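Local coordinates for phage-related protein (PDB 4JG2) that is of unknown function but probably binds single-stranded DNA, like the phage Enc34 single-stranded DNA-binding proteins it resembles, at residues Glu151-Ser161 against Gly180-Leu191; Thr40-Gly51 against Tyr64-Asp74. All blocks are in the same frame, centred on the assembly; numbering follows the deposited sequence.

Interaction 1 of 2, residues Glu151-Ser161 against Gly180-Leu191; sequences EVYSGCYARVS and GNIQKIRDGEPL
A classic beta bulge marks the end of the antiparallel ladder between strands 157-169 and 175-186: Ile185 and Arg186 both face Tyr157, whose carbonyl O accepts from Ile185 N at 2.9 Å and from Arg186 N. Tyr157 N returns a bond to Arg186 O, and the ladder runs on through the hydrogen-bonded pair Arg159 and Gln183. On the face carrying Tyr157, Arg186 lays its guanidinium flat over the phenol ring, the two planes only 13° apart and Arg186 CZ 3.8 Å from the Tyr157 ring centroid, a stacked cation-pi pair. NH2 sits over the middle of the ring. A chi1 of 64° sends CG of Arg186 between its own N and carbonyl carbon, and the chain then runs straight out to NE, carrying the flat group across the tyrosine.

The opposite face, with Ala158 and Ile182, also takes the chain of Lys184, which bends at chi2 and chi4 until NZ lies 2.8 Å from Glu151 O, in the carbonyl plane. The same ammonium makes a salt bridge to Asp187 OD2 at 2.9 Å. Tyr153 OH donates to this oxygen at 2.8 Å from the other side of the carboxylate plane and accepts from Gly188 N, so Asp187 is gripped from both faces. Two waters draw Glu151 OE1 into the network, one shared with Lys184 and one with Asp187. Farther along, Leu191 N reaches Ser154 O from above the carbonyl plane.

Strand 45-50 lies alongside: Leu46 bonds to the backbone of Gly155 and Cys156, Arg45 NE and NH2 reach Gly155 O and Glu189 O, and Val152 and Val160 pack on Phe49 and Leu46. Strand 138-139 flanks the 175-186 edge, with Val139 against Gln183.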
# COMPACT_ATOMS: atom_id res chain seq x y z
N GLU A 151 -19.02 -3.14 -1.97
CA GLU A 151 -18.68 -2.14 -0.95
C GLU A 151 -17.25 -1.64 -0.99
O GLU A 151 -16.95 -0.63 -0.34
CB GLU A 151 -19.00 -2.68 0.45
CG GLU A 151 -20.49 -2.98 0.65
CD GLU A 151 -21.40 -1.82 0.31
OE1 GLU A 151 -21.09 -0.71 0.76
OE2 GLU A 151 -22.41 -2.04 -0.43
N VAL A 152 -16.34 -2.31 -1.68
CA VAL A 152 -14.92 -1.85 -1.76
C VAL A 152 -14.46 -1.89 -3.22
O VAL A 152 -14.51 -2.94 -3.82
CB VAL A 152 -14.00 -2.69 -0.84
CG1 VAL A 152 -12.64 -2.05 -0.76
CG2 VAL A 152 -14.60 -2.83 0.56
N TYR A 153 -14.01 -0.75 -3.68
CA TYR A 153 -13.76 -0.50 -5.11
C TYR A 153 -12.81 0.68 -5.23
O TYR A 153 -12.67 1.46 -4.29
CB TYR A 153 -15.11 -0.21 -5.85
CG TYR A 153 -15.90 0.89 -5.19
CD1 TYR A 153 -16.75 0.58 -4.11
CD2 TYR A 153 -15.70 2.22 -5.51
CE1 TYR A 153 -17.40 1.58 -3.42
CE2 TYR A 153 -16.33 3.22 -4.78
CZ TYR A 153 -17.14 2.89 -3.72
OH TYR A 153 -17.70 3.89 -2.95
N SER A 154 -12.16 0.81 -6.38
CA SER A 154 -11.30 1.95 -6.65
C SER A 154 -12.11 3.24 -6.50
O SER A 154 -13.12 3.41 -7.18
CB SER A 154 -10.73 1.88 -8.03
OG SER A 154 -10.00 0.68 -8.22
N GLY A 155 -11.62 4.14 -5.65
CA GLY A 155 -12.24 5.42 -5.41
C GLY A 155 -12.77 5.57 -3.98
O GLY A 155 -13.02 6.71 -3.54
N CYS A 156 -13.04 4.47 -3.28
CA CYS A 156 -13.55 4.54 -1.91
C CYS A 156 -12.38 4.86 -0.95
O CYS A 156 -11.21 4.76 -1.29
CB CYS A 156 -14.25 3.24 -1.48
SG CYS A 156 -13.11 1.88 -1.01
N TYR A 157 -12.77 5.22 0.28
CA TYR A 157 -11.87 5.58 1.39
C TYR A 157 -11.81 4.43 2.37
O TYR A 157 -12.87 3.88 2.78
CB TYR A 157 -12.35 6.86 2.07
CG TYR A 157 -12.27 8.04 1.10
CD1 TYR A 157 -11.16 8.80 0.98
CD2 TYR A 157 -13.34 8.37 0.31
CE1 TYR A 157 -11.05 9.85 0.11
CE2 TYR A 157 -13.29 9.44 -0.60
CZ TYR A 157 -12.13 10.17 -0.68
OH TYR A 157 -12.03 11.14 -1.62
N ALA A 158 -10.60 4.01 2.74
CA ALA A 158 -10.39 2.88 3.58
C ALA A 158 -9.04 2.99 4.28
O ALA A 158 -8.06 3.40 3.63
CB ALA A 158 -10.40 1.59 2.77
N ARG A 159 -8.97 2.56 5.55
CA ARG A 159 -7.66 2.41 6.19
C ARG A 159 -6.96 1.17 5.59
O ARG A 159 -7.63 0.16 5.33
CB ARG A 159 -7.77 2.18 7.71
CG ARG A 159 -8.54 3.30 8.46
CD ARG A 159 -8.39 3.16 9.98
NE ARG A 159 -7.05 3.56 10.28
CZ ARG A 159 -6.38 3.27 11.39
NH1 ARG A 159 -6.95 2.60 12.37
NH2 ARG A 159 -5.13 3.74 11.49
N VAL A 160 -5.64 1.23 5.43
CA VAL A 160 -4.88 0.11 4.90
C VAL A 160 -3.68 -0.17 5.79
O VAL A 160 -2.98 0.78 6.18
CB VAL A 160 -4.41 0.38 3.46
CG1 VAL A 160 -3.72 -0.86 2.88
CG2 VAL A 160 -5.57 0.82 2.55
N SER A 161 -3.48 -1.44 6.10
CA SER A 161 -2.32 -1.86 6.85
C SER A 161 -1.19 -2.12 5.83
O SER A 161 -1.41 -2.74 4.79
CB SER A 161 -2.63 -3.13 7.63
OG SER A 161 -1.53 -3.49 8.43
N GLY A 180 -1.37 -5.38 3.67
CA GLY A 180 -2.02 -6.11 4.74
C GLY A 180 -3.52 -5.93 4.53
O GLY A 180 -4.05 -5.76 3.44
N ASN A 181 -4.23 -5.87 5.62
CA ASN A 181 -5.65 -5.73 5.58
C ASN A 181 -6.18 -4.35 5.22
O ASN A 181 -5.43 -3.36 5.12
CB ASN A 181 -6.14 -6.27 6.88
CG ASN A 181 -5.51 -7.61 7.16
OD1 ASN A 181 -5.68 -8.58 6.38
ND2 ASN A 181 -4.72 -7.66 8.23
N ILE A 182 -7.48 -4.31 5.01
CA ILE A 182 -8.20 -3.10 4.58
C ILE A 182 -9.48 -2.92 5.36
O ILE A 182 -10.21 -3.93 5.54
CB ILE A 182 -8.51 -3.22 3.04
CG1 ILE A 182 -7.22 -3.41 2.23
CG2 ILE A 182 -9.34 -2.05 2.55
CD1 ILE A 182 -7.45 -3.79 0.79
N GLN A 183 -9.75 -1.71 5.83
CA GLN A 183 -10.96 -1.39 6.57
C GLN A 183 -11.71 -0.27 5.79
O GLN A 183 -11.29 0.87 5.79
CB GLN A 183 -10.65 -0.93 7.99
CG GLN A 183 -11.91 -0.56 8.76
CD GLN A 183 -11.63 -0.16 10.16
OE1 GLN A 183 -10.71 0.59 10.44
NE2 GLN A 183 -12.45 -0.67 11.10
N LYS A 184 -12.84 -0.63 5.15
CA LYS A 184 -13.67 0.33 4.47
C LYS A 184 -14.24 1.37 5.43
O LYS A 184 -14.78 1.03 6.45
CB LYS A 184 -14.85 -0.41 3.82
CG LYS A 184 -15.94 0.48 3.26
CD LYS A 184 -15.57 1.25 2.02
CE LYS A 184 -16.68 2.18 1.55
NZ LYS A 184 -17.92 1.50 1.11
N ILE A 185 -14.11 2.66 5.05
CA ILE A 185 -14.64 3.77 5.86
C ILE A 185 -15.78 4.49 5.17
O ILE A 185 -16.85 4.62 5.79
CB ILE A 185 -13.52 4.77 6.21
CG1 ILE A 185 -12.41 4.09 6.98
CG2 ILE A 185 -14.12 5.94 7.00
CD1 ILE A 185 -12.75 3.51 8.32
N ARG A 186 -15.63 4.93 3.95
CA ARG A 186 -16.71 5.69 3.27
C ARG A 186 -16.58 5.59 1.78
O ARG A 186 -15.51 5.32 1.23
CB ARG A 186 -16.83 7.14 3.72
CG ARG A 186 -15.70 7.95 3.42
CD ARG A 186 -15.84 9.38 3.96
NE ARG A 186 -14.66 10.16 3.61
CZ ARG A 186 -14.53 10.96 2.53
NH1 ARG A 186 -15.54 11.14 1.68
NH2 ARG A 186 -13.39 11.59 2.33
N ASP A 187 -17.71 5.75 1.11
CA ASP A 187 -17.76 5.72 -0.34
C ASP A 187 -17.06 6.93 -0.89
O ASP A 187 -16.93 7.95 -0.22
CB ASP A 187 -19.24 5.68 -0.83
CG ASP A 187 -19.88 4.36 -0.49
OD1 ASP A 187 -21.06 4.33 -0.03
OD2 ASP A 187 -19.23 3.31 -0.67
N GLY A 188 -16.58 6.77 -2.10
CA GLY A 188 -16.02 7.88 -2.88
C GLY A 188 -16.40 7.65 -4.34
O GLY A 188 -16.89 6.54 -4.71
N GLU A 189 -16.16 8.64 -5.17
CA GLU A 189 -16.49 8.48 -6.57
C GLU A 189 -15.62 7.38 -7.18
O GLU A 189 -14.41 7.33 -6.94
CB GLU A 189 -16.30 9.80 -7.36
CG GLU A 189 -17.45 10.77 -7.39
CD GLU A 189 -18.60 10.16 -8.28
OE1 GLU A 189 -18.60 10.07 -9.60
OE2 GLU A 189 -19.49 9.69 -7.61
N PRO A 190 -16.21 6.51 -8.00
CA PRO A 190 -15.41 5.45 -8.58
C PRO A 190 -14.32 5.99 -9.52
O PRO A 190 -14.54 7.01 -10.24
CB PRO A 190 -16.46 4.57 -9.27
CG PRO A 190 -17.74 4.90 -8.54
CD PRO A 190 -17.64 6.32 -8.28
N LEU A 191 -13.17 5.31 -9.52
CA LEU A 191 -12.04 5.61 -10.37
C LEU A 191 -11.89 4.55 -11.43
O LEU A 191 -12.13 3.36 -11.17
CB LEU A 191 -10.75 5.77 -9.59
CG LEU A 191 -10.79 6.90 -8.61
CD1 LEU A 191 -9.58 6.85 -7.67
CD2 LEU A 191 -10.85 8.30 -9.26
O HOH W 1 -19.69 0.16 2.85
O HOH W 2 -20.55 0.99 -1.22
O HOH W 3 -14.48 10.85 -3.73
O HOH W 4 -9.45 1.37 12.73

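Interaction 2 of 2, residues Thr40-Gly51 against Tyr64-Asp74; sequences TSVNTRLSYFHG and YSVSVLIPKTD
With chi1 of Asp74 at -171° in the conformer described, one of two, its carboxylate swings anti to the backbone N and toward Ser41, while the Ser41 hydroxyl, at chi1 89°, stands between its own N and carbonyl carbon; Ser41 OG and Asp74 OD2 come to 2.9 Å, a weak hydrogen bond. The same OG accepts from Asn43 N, an ST turn within the type I beta turn Ser41-Thr44. A water links the two segments, accepting from Ser41 N and donating to Thr44 OG1 and to Asp74 OD2, the last at 2.6 Å. Beside it, Pro71 rests its CG and CD against the carbonyl of Asn43.

From here strands 45-50 and 63-71 run antiparallel. Arg45 pairs with Leu69 and Ser47 with Ser67, each through two backbone bonds. The chain then turns a corner at Tyr48, shifting the register by one in a beta bulge, and His50 N picks up Ser65 O at 2.8 Å. A water bridges the Tyr48 carbonyl to Ser65 OG across this break.

Carbon contacts fill one face. Thr44 CG2 presses on Val68 CG1 at 3.4 Å, tighter than usual for two methyls. CG2 of Val66 enters where Leu46 CB, Ser47 O and the ring edge of Phe49 converge, 4.2 Å from Phe49 CD1. On the other face, with Arg45 and Ser47, Leu69 spreads its branches over Ser47 CB and Arg45 CB, and the buried Ser47 hydroxyl bonds Tyr122 OH.

Asp74 is the N-cap of helix 75-96, and its OD2 also bonds Thr77 OG1. In this conformer the helix start would probably favour the charged carboxylate, while its bonds to Ser41, the water and Thr77 tie the helix to the turn at Ser41-Thr44.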
# COMPACT_ATOMS: atom_id res chain seq x y z
N THR A 40 -2.77 3.22 7.73
CA THR A 40 -3.10 4.56 7.21
C THR A 40 -4.41 5.09 7.78
O THR A 40 -5.14 4.36 8.46
CB THR A 40 -3.09 4.57 5.67
OG1 THR A 40 -4.21 3.84 5.22
CG2 THR A 40 -1.82 3.95 5.09
N SER A 41 -4.66 6.36 7.50
CA SER A 41 -5.81 7.05 8.09
C SER A 41 -7.12 6.74 7.44
O SER A 41 -7.19 6.24 6.30
CB SER A 41 -5.59 8.60 8.10
OG SER A 41 -6.06 9.12 6.89
N VAL A 42 -8.19 7.17 8.08
CA VAL A 42 -9.53 7.07 7.48
C VAL A 42 -9.71 7.89 6.20
O VAL A 42 -10.70 7.73 5.50
CB VAL A 42 -10.64 7.45 8.49
CG1 VAL A 42 -10.66 6.46 9.63
CG2 VAL A 42 -10.52 8.88 9.01
N ASN A 43 -8.74 8.82 5.93
CA ASN A 43 -8.83 9.67 4.71
C ASN A 43 -8.03 9.14 3.55
O ASN A 43 -7.94 9.77 2.51
CB ASN A 43 -8.41 11.09 5.06
CG ASN A 43 -9.30 11.67 6.10
OD1 ASN A 43 -10.51 11.68 5.95
ND2 ASN A 43 -8.72 12.04 7.16
N THR A 44 -7.56 7.91 3.68
CA THR A 44 -6.82 7.22 2.61
C THR A 44 -7.80 6.82 1.50
O THR A 44 -8.88 6.29 1.79
CB THR A 44 -6.23 5.90 3.13
OG1 THR A 44 -5.42 6.17 4.26
CG2 THR A 44 -5.50 5.18 2.10
N ARG A 45 -7.46 7.09 0.25
CA ARG A 45 -8.29 6.70 -0.88
C ARG A 45 -7.63 5.54 -1.64
O ARG A 45 -6.40 5.48 -1.72
CB ARG A 45 -8.54 7.89 -1.82
CG ARG A 45 -9.71 7.70 -2.76
CD ARG A 45 -9.98 8.94 -3.58
NE ARG A 45 -11.18 8.79 -4.41
CZ ARG A 45 -11.48 9.55 -5.44
NH1 ARG A 45 -10.66 10.57 -5.74
NH2 ARG A 45 -12.56 9.38 -6.14
N LEU A 46 -8.43 4.62 -2.18
CA LEU A 46 -7.89 3.47 -2.92
C LEU A 46 -7.92 3.76 -4.40
O LEU A 46 -8.97 4.15 -4.98
CB LEU A 46 -8.72 2.22 -2.62
CG LEU A 46 -8.92 1.89 -1.15
CD1 LEU A 46 -9.61 0.57 -1.00
CD2 LEU A 46 -7.61 1.89 -0.37
N SER A 47 -6.80 3.50 -5.08
CA SER A 47 -6.69 3.58 -6.52
C SER A 47 -6.22 2.22 -7.04
O SER A 47 -5.40 1.54 -6.40
CB SER A 47 -5.67 4.68 -6.91
OG SER A 47 -5.22 4.64 -8.24
N TYR A 48 -6.69 1.80 -8.22
CA TYR A 48 -6.28 0.55 -8.81
C TYR A 48 -6.44 -0.58 -7.79
O TYR A 48 -5.51 -1.38 -7.54
CB TYR A 48 -4.88 0.62 -9.43
CG TYR A 48 -4.72 1.70 -10.45
CD1 TYR A 48 -5.54 1.79 -11.55
CD2 TYR A 48 -3.73 2.64 -10.32
CE1 TYR A 48 -5.33 2.76 -12.51
CE2 TYR A 48 -3.55 3.62 -11.24
CZ TYR A 48 -4.35 3.66 -12.36
OH TYR A 48 -4.22 4.65 -13.33
N PHE A 49 -7.64 -0.69 -7.25
CA PHE A 49 -7.90 -1.67 -6.23
C PHE A 49 -8.04 -3.09 -6.77
O PHE A 49 -8.96 -3.41 -7.50
CB PHE A 49 -9.18 -1.27 -5.46
CG PHE A 49 -9.60 -2.25 -4.46
CD1 PHE A 49 -8.94 -2.44 -3.29
CD2 PHE A 49 -10.68 -3.03 -4.77
CE1 PHE A 49 -9.48 -3.45 -2.37
CE2 PHE A 49 -11.13 -3.97 -3.99
CZ PHE A 49 -10.60 -4.19 -2.80
N HIS A 50 -7.13 -3.94 -6.31
CA HIS A 50 -7.12 -5.36 -6.65
C HIS A 50 -6.98 -6.15 -5.36
O HIS A 50 -6.10 -6.96 -5.18
CB HIS A 50 -6.05 -5.68 -7.65
CG HIS A 50 -6.30 -5.07 -8.99
ND1 HIS A 50 -7.33 -5.46 -9.80
CD2 HIS A 50 -5.70 -4.05 -9.62
CE1 HIS A 50 -7.35 -4.71 -10.88
NE2 HIS A 50 -6.39 -3.82 -10.78
N GLY A 51 -7.93 -5.96 -4.46
CA GLY A 51 -7.98 -6.65 -3.19
C GLY A 51 -8.89 -7.86 -3.14
O GLY A 51 -8.70 -8.68 -2.28
N TYR A 64 -2.28 -9.56 -5.24
CA TYR A 64 -3.23 -8.58 -4.71
C TYR A 64 -2.49 -7.25 -4.59
O TYR A 64 -1.30 -7.23 -4.19
CB TYR A 64 -3.80 -9.03 -3.38
CG TYR A 64 -4.55 -10.35 -3.46
CD1 TYR A 64 -3.93 -11.58 -3.37
CD2 TYR A 64 -5.93 -10.34 -3.64
CE1 TYR A 64 -4.63 -12.74 -3.54
CE2 TYR A 64 -6.67 -11.48 -3.75
CZ TYR A 64 -6.01 -12.68 -3.70
OH TYR A 64 -6.74 -13.86 -3.82
N SER A 65 -3.14 -6.15 -4.91
CA SER A 65 -2.46 -4.89 -4.90
C SER A 65 -3.45 -3.75 -4.81
O SER A 65 -4.62 -3.87 -5.12
CB SER A 65 -1.61 -4.73 -6.17
OG SER A 65 -2.42 -4.73 -7.37
N VAL A 66 -2.92 -2.57 -4.41
CA VAL A 66 -3.68 -1.33 -4.41
C VAL A 66 -2.65 -0.20 -4.34
O VAL A 66 -1.61 -0.35 -3.74
CB VAL A 66 -4.65 -1.24 -3.20
CG1 VAL A 66 -3.97 -1.45 -1.89
CG2 VAL A 66 -5.51 -0.01 -3.24
N SER A 67 -3.00 0.91 -5.01
CA SER A 67 -2.28 2.17 -4.90
C SER A 67 -2.99 2.98 -3.81
O SER A 67 -4.13 3.39 -3.98
CB SER A 67 -2.22 2.89 -6.24
OG SER A 67 -1.39 2.18 -7.15
N VAL A 68 -2.30 3.18 -2.68
CA VAL A 68 -2.88 3.81 -1.54
C VAL A 68 -2.56 5.30 -1.60
O VAL A 68 -1.37 5.70 -1.59
CB VAL A 68 -2.19 3.14 -0.33
CG1 VAL A 68 -2.70 3.65 0.96
CG2 VAL A 68 -2.32 1.59 -0.38
N LEU A 69 -3.60 6.14 -1.65
CA LEU A 69 -3.48 7.58 -1.75
C LEU A 69 -3.56 8.20 -0.38
O LEU A 69 -4.60 8.10 0.28
CB LEU A 69 -4.56 8.12 -2.68
CG LEU A 69 -4.63 7.57 -4.08
CD1 LEU A 69 -5.74 8.23 -4.87
CD2 LEU A 69 -3.38 7.50 -4.85
N ILE A 70 -2.49 8.85 0.03
CA ILE A 70 -2.35 9.44 1.36
C ILE A 70 -2.33 10.96 1.24
O ILE A 70 -1.43 11.52 0.62
CB ILE A 70 -1.02 8.96 1.97
CG1 ILE A 70 -1.02 7.41 2.08
CG2 ILE A 70 -0.75 9.60 3.34
CD1 ILE A 70 0.28 6.75 1.98
N PRO A 71 -3.37 11.62 1.76
CA PRO A 71 -3.36 13.07 1.60
C PRO A 71 -2.09 13.69 2.18
O PRO A 71 -1.67 13.28 3.25
CB PRO A 71 -4.64 13.52 2.31
CG PRO A 71 -5.30 12.35 2.80
CD PRO A 71 -4.56 11.13 2.48
N LYS A 72 -1.60 14.76 1.55
CA LYS A 72 -0.43 15.44 2.08
C LYS A 72 -0.69 16.12 3.41
O LYS A 72 0.25 16.46 4.10
CB LYS A 72 0.11 16.40 1.01
CG LYS A 72 0.78 15.64 -0.12
CD LYS A 72 1.49 16.53 -1.13
CE LYS A 72 2.25 15.72 -2.18
NZ LYS A 72 3.00 16.56 -3.13
N THR A 73 -1.93 16.34 3.76
CA THR A 73 -2.34 16.84 5.07
C THR A 73 -2.26 15.78 6.19
O THR A 73 -2.34 16.14 7.37
CB THR A 73 -3.77 17.41 5.00
OG1 THR A 73 -4.62 16.40 4.42
CG2 THR A 73 -3.86 18.68 4.17
N ASP A 74 -2.10 14.51 5.84
CA ASP A 74 -2.07 13.44 6.84
C ASP A 74 -0.67 13.26 7.37
O ASP A 74 0.03 12.28 7.09
CB ASP A 74 -2.61 12.15 6.25
CG ASP A 74 -2.80 11.09 7.31
OD1 ASP A 74 -2.43 11.39 8.55
OD2 ASP A 74 -3.25 10.01 6.94
O HOH W 5 -3.47 8.01 5.24
O HOH W 6 -3.04 -2.20 -8.22

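Overall arrangement
The two contacts meet through residues 40-51. Arg159 NE and Thr40 O, 2.8 Å apart, join the segments directly, and residues 40-51 serve both the four-stranded antiparallel sheet of interaction 2 and the mixed sheet of interaction 1. Interaction 2 lies nearer the middle of the chain and is the more buried; aliphatic packing and backbone pairing dominate it, with polar groups gathered at the helix start. Interaction 1 sits farther out and holds more exposed residues. Its chemistry is correspondingly more charged, with a lysine-carboxylate network and a cation-pi stack beyond the ladder itself.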